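PDB 6NAL: thiol-activated cytolysin from Desulfobulbus propionicus, which is a toxin of the cholesterol-dependent cytolysin family from a Gram-negative bacterium and probably forms large beta-barrel pores in target membranes. Local coordinates for residues A92-L104 and S199-A213. Residues are numbered along the deposited sequence; the frame is centred on the assembly and turned at random.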
# COMPACT_ATOMS: atom_id res chain seq x y z
N ALA A 92 51.41 17.24 -3.49
CA ALA A 92 52.24 18.41 -3.18
C ALA A 92 53.50 18.40 -4.05
O ALA A 92 54.51 17.76 -3.74
CB ALA A 92 52.59 18.44 -1.70
N VAL A 93 53.42 19.11 -5.17
CA VAL A 93 54.58 19.35 -6.03
C VAL A 93 54.54 20.80 -6.52
O VAL A 93 53.55 21.52 -6.36
CB VAL A 93 54.65 18.37 -7.22
CG1 VAL A 93 55.02 16.97 -6.73
CG2 VAL A 93 53.36 18.32 -7.98
N ASP A 94 55.63 21.22 -7.13
CA ASP A 94 55.72 22.59 -7.62
C ASP A 94 55.02 22.68 -8.96
O ASP A 94 55.14 21.78 -9.80
CB ASP A 94 57.19 23.00 -7.75
CG ASP A 94 57.90 23.01 -6.41
OD1 ASP A 94 57.29 23.53 -5.45
OD2 ASP A 94 59.04 22.50 -6.31
N LYS A 95 54.32 23.79 -9.17
CA LYS A 95 53.51 23.92 -10.36
C LYS A 95 53.82 25.19 -11.14
O LYS A 95 54.42 26.12 -10.63
CB LYS A 95 52.02 23.89 -9.98
CG LYS A 95 51.55 22.55 -9.40
CD LYS A 95 50.13 22.63 -8.92
CE LYS A 95 50.04 22.90 -7.44
NZ LYS A 95 48.60 22.79 -7.07
N ASP A 96 53.42 25.18 -12.41
CA ASP A 96 53.47 26.35 -13.27
C ASP A 96 52.09 27.02 -13.32
O ASP A 96 51.15 26.57 -12.66
CB ASP A 96 53.95 25.96 -14.67
CG ASP A 96 54.71 27.11 -15.39
OD1 ASP A 96 54.82 28.24 -14.85
OD2 ASP A 96 55.20 26.87 -16.51
N ARG A 97 51.96 28.06 -14.16
CA ARG A 97 50.82 28.97 -14.12
C ARG A 97 49.59 28.36 -14.78
O ARG A 97 49.68 27.58 -15.73
CB ARG A 97 51.16 30.30 -14.81
CG ARG A 97 52.37 31.08 -14.22
CD ARG A 97 52.35 32.61 -14.51
NE ARG A 97 51.86 33.00 -15.84
CZ ARG A 97 52.40 32.62 -17.01
NH1 ARG A 97 53.47 31.82 -17.04
NH2 ARG A 97 51.87 33.04 -18.16
N VAL A 98 48.42 28.75 -14.27
CA VAL A 98 47.14 28.24 -14.73
C VAL A 98 46.14 29.39 -14.80
O VAL A 98 46.16 30.29 -13.96
CB VAL A 98 46.59 27.14 -13.79
CG1 VAL A 98 45.09 26.92 -14.03
CG2 VAL A 98 47.32 25.86 -13.97
N ASN A 99 45.24 29.33 -15.77
CA ASN A 99 44.19 30.34 -15.87
C ASN A 99 43.05 30.02 -14.91
O ASN A 99 42.44 28.94 -14.98
CB ASN A 99 43.67 30.45 -17.29
CG ASN A 99 44.38 31.54 -18.08
OD1 ASN A 99 45.42 31.28 -18.68
ND2 ASN A 99 43.84 32.76 -18.06
N ILE A 100 42.79 30.96 -14.01
CA ILE A 100 41.75 30.88 -13.00
C ILE A 100 40.68 31.89 -13.39
O ILE A 100 41.01 33.04 -13.71
CB ILE A 100 42.31 31.20 -11.61
CG1 ILE A 100 43.42 30.21 -11.24
CG2 ILE A 100 41.20 31.22 -10.56
CD1 ILE A 100 42.94 28.83 -10.95
N THR A 101 39.43 31.46 -13.42
CA THR A 101 38.34 32.32 -13.88
C THR A 101 37.26 32.37 -12.80
O THR A 101 36.82 31.33 -12.31
CB THR A 101 37.75 31.78 -15.20
OG1 THR A 101 38.78 31.80 -16.20
CG2 THR A 101 36.54 32.58 -15.64
N VAL A 102 36.91 33.58 -12.39
CA VAL A 102 35.85 33.82 -11.43
C VAL A 102 34.60 34.15 -12.21
O VAL A 102 34.59 35.08 -13.00
CB VAL A 102 36.18 35.00 -10.50
CG1 VAL A 102 35.08 35.20 -9.53
CG2 VAL A 102 37.51 34.77 -9.83
N ASP A 103 33.53 33.42 -11.96
CA ASP A 103 32.27 33.65 -12.63
C ASP A 103 31.32 34.32 -11.65
O ASP A 103 30.77 33.65 -10.77
CB ASP A 103 31.66 32.36 -13.15
CG ASP A 103 30.21 32.56 -13.58
OD1 ASP A 103 29.94 33.62 -14.21
OD2 ASP A 103 29.35 31.68 -13.27
N LEU A 104 31.17 35.67 -11.77
CA LEU A 104 30.15 36.26 -10.93
C LEU A 104 28.93 36.63 -11.75
O LEU A 104 29.07 37.17 -12.84
CB LEU A 104 30.58 37.51 -10.18
CG LEU A 104 31.86 37.30 -9.42
CD1 LEU A 104 32.97 37.87 -10.30
CD2 LEU A 104 31.83 38.00 -8.11
N SER A 199 31.03 31.07 -8.62
CA SER A 199 31.89 29.93 -8.89
C SER A 199 33.28 30.37 -9.36
O SER A 199 33.48 31.47 -9.86
CB SER A 199 31.27 29.01 -9.94
OG SER A 199 30.10 28.40 -9.45
N VAL A 200 34.26 29.47 -9.18
CA VAL A 200 35.61 29.67 -9.65
C VAL A 200 36.10 28.40 -10.32
O VAL A 200 36.13 27.33 -9.69
CB VAL A 200 36.59 30.08 -8.54
CG1 VAL A 200 37.95 30.30 -9.19
CG2 VAL A 200 36.12 31.31 -7.77
N SER A 201 36.52 28.51 -11.58
CA SER A 201 36.96 27.38 -12.38
C SER A 201 38.43 27.57 -12.74
O SER A 201 39.01 28.65 -12.55
CB SER A 201 36.08 27.25 -13.63
OG SER A 201 36.23 28.39 -14.46
N ALA A 202 39.03 26.51 -13.24
CA ALA A 202 40.43 26.54 -13.65
C ALA A 202 40.59 25.68 -14.88
O ALA A 202 40.00 24.60 -14.95
CB ALA A 202 41.33 26.06 -12.51
N GLU A 203 41.33 26.17 -15.88
CA GLU A 203 41.50 25.46 -17.15
C GLU A 203 42.68 24.50 -17.05
O GLU A 203 43.76 24.88 -16.61
CB GLU A 203 41.69 26.46 -18.29
CG GLU A 203 43.13 26.81 -18.65
CD GLU A 203 43.25 27.96 -19.67
OE1 GLU A 203 42.20 28.46 -20.16
OE2 GLU A 203 44.41 28.38 -19.96
N ARG A 204 42.45 23.28 -17.36
CA ARG A 204 43.52 22.31 -17.37
C ARG A 204 44.34 22.52 -18.63
O ARG A 204 43.76 22.83 -19.69
CB ARG A 204 42.97 20.90 -17.34
CG ARG A 204 44.02 19.80 -17.22
CD ARG A 204 43.35 18.39 -17.48
NE ARG A 204 42.79 18.39 -18.84
CZ ARG A 204 43.24 17.66 -19.86
NH1 ARG A 204 44.25 16.81 -19.71
NH2 ARG A 204 42.66 17.77 -21.05
N PRO A 205 45.66 22.43 -18.54
CA PRO A 205 46.48 22.67 -19.73
C PRO A 205 46.26 21.58 -20.75
O PRO A 205 46.04 20.42 -20.41
CB PRO A 205 47.92 22.66 -19.19
CG PRO A 205 47.79 22.85 -17.71
CD PRO A 205 46.47 22.23 -17.33
N ALA A 206 46.31 22.00 -22.03
CA ALA A 206 46.19 21.09 -23.17
C ALA A 206 47.04 19.85 -22.95
O ALA A 206 46.50 18.77 -22.73
CB ALA A 206 46.59 21.79 -24.46
N LYS A 207 48.36 19.99 -23.00
CA LYS A 207 49.22 18.88 -22.58
C LYS A 207 49.35 18.92 -21.06
O LYS A 207 49.71 19.95 -20.50
CB LYS A 207 50.60 18.95 -23.26
CG LYS A 207 50.78 17.87 -24.39
CD LYS A 207 51.47 16.55 -23.92
CE LYS A 207 51.63 15.51 -25.06
NZ LYS A 207 50.38 14.72 -25.37
N PRO A 208 49.04 17.82 -20.37
CA PRO A 208 48.85 17.90 -18.91
C PRO A 208 50.09 18.29 -18.15
O PRO A 208 49.98 18.98 -17.13
CB PRO A 208 48.41 16.47 -18.55
CG PRO A 208 48.04 15.81 -19.84
CD PRO A 208 48.87 16.46 -20.89
N ALA A 209 51.27 17.85 -18.61
CA ALA A 209 52.50 18.11 -17.88
C ALA A 209 52.74 19.60 -17.68
O ALA A 209 53.43 20.00 -16.73
CB ALA A 209 53.69 17.49 -18.62
N ASP A 210 52.16 20.44 -18.54
CA ASP A 210 52.31 21.89 -18.41
C ASP A 210 51.86 22.45 -17.05
O ASP A 210 52.21 23.59 -16.72
CB ASP A 210 51.53 22.65 -19.50
CG ASP A 210 51.97 22.29 -20.94
OD1 ASP A 210 52.75 21.32 -21.13
OD2 ASP A 210 51.52 22.99 -21.88
N ILE A 211 51.07 21.71 -16.28
CA ILE A 211 50.72 22.14 -14.93
C ILE A 211 51.91 22.10 -13.99
O ILE A 211 51.91 22.81 -12.97
CB ILE A 211 49.58 21.27 -14.37
CG1 ILE A 211 49.06 21.82 -13.05
CG2 ILE A 211 50.03 19.80 -14.15
CD1 ILE A 211 47.97 22.83 -13.20
N PHE A 212 52.93 21.30 -14.30
CA PHE A 212 54.06 21.20 -13.39
C PHE A 212 55.17 22.20 -13.74
O PHE A 212 55.38 22.58 -14.90
CB PHE A 212 54.57 19.77 -13.39
CG PHE A 212 53.53 18.76 -13.00
CD1 PHE A 212 53.06 18.70 -11.70
CD2 PHE A 212 52.99 17.89 -13.94
CE1 PHE A 212 52.09 17.77 -11.33
CE2 PHE A 212 52.01 16.95 -13.60
CZ PHE A 212 51.58 16.87 -12.28
N ALA A 213 55.86 22.67 -12.71
CA ALA A 213 57.11 23.40 -12.93
C ALA A 213 58.13 22.52 -13.66
O ALA A 213 58.13 21.28 -13.54
CB ALA A 213 57.69 23.87 -11.59
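T101 of strand 98-103 and S201, near the end of strand 187-202, form a hydrogen-bonded antiparallel pair; the short axes of the two strands come within 4.8 Å at 160°. T101 N reaches S201 O at 3.0 Å and S201 N returns to T101 O; D103 N to S199 O repeats the bond, and E203 N to N99 O adds one more at the other end. This joins strand 98-103 to the large antiparallel sheet of the cytolysin fold, with strand 110-114 on its other edge and strand 232-250 beyond 187-202. After E203 the second chain loops out through a 3-10 turn, 208-211, and comes back to bridge K95 with F212: D96 N binds I211 O at 2.9 Å, A213 N binds D94 O, and both donors stand above the carbonyl planes.

V200, A202, I100 and V102 share one buried face. With CG1 anti to the carbonyl carbon (chi1 -60°), I100 lays CD1 against A202 CB at 3.6 Å, while its other branch, CG2, meets V200 CG1. V98 extends this apolar row, its CG1 4.1 Å from A202 CB and also close to E203 O. N99 and E203 run side by side, amide and carboxylate planes 42° apart. Because N99 OD1 and E203 OE2, 3.3 Å apart, are both acceptors, the contact is not a bond; K113 offers N99 OD1 a weak one instead.

At the returning loop, K95 rests CB on I211 O and sends NZ on to the carbonyl of P116, while R4 of the N-terminal helix binds both D96 OD2 and F212 O. The F212 ring carries I211 CG2 over the centre of one face, and V93 CG2 touches its edge at CE1, 3.6 Å away.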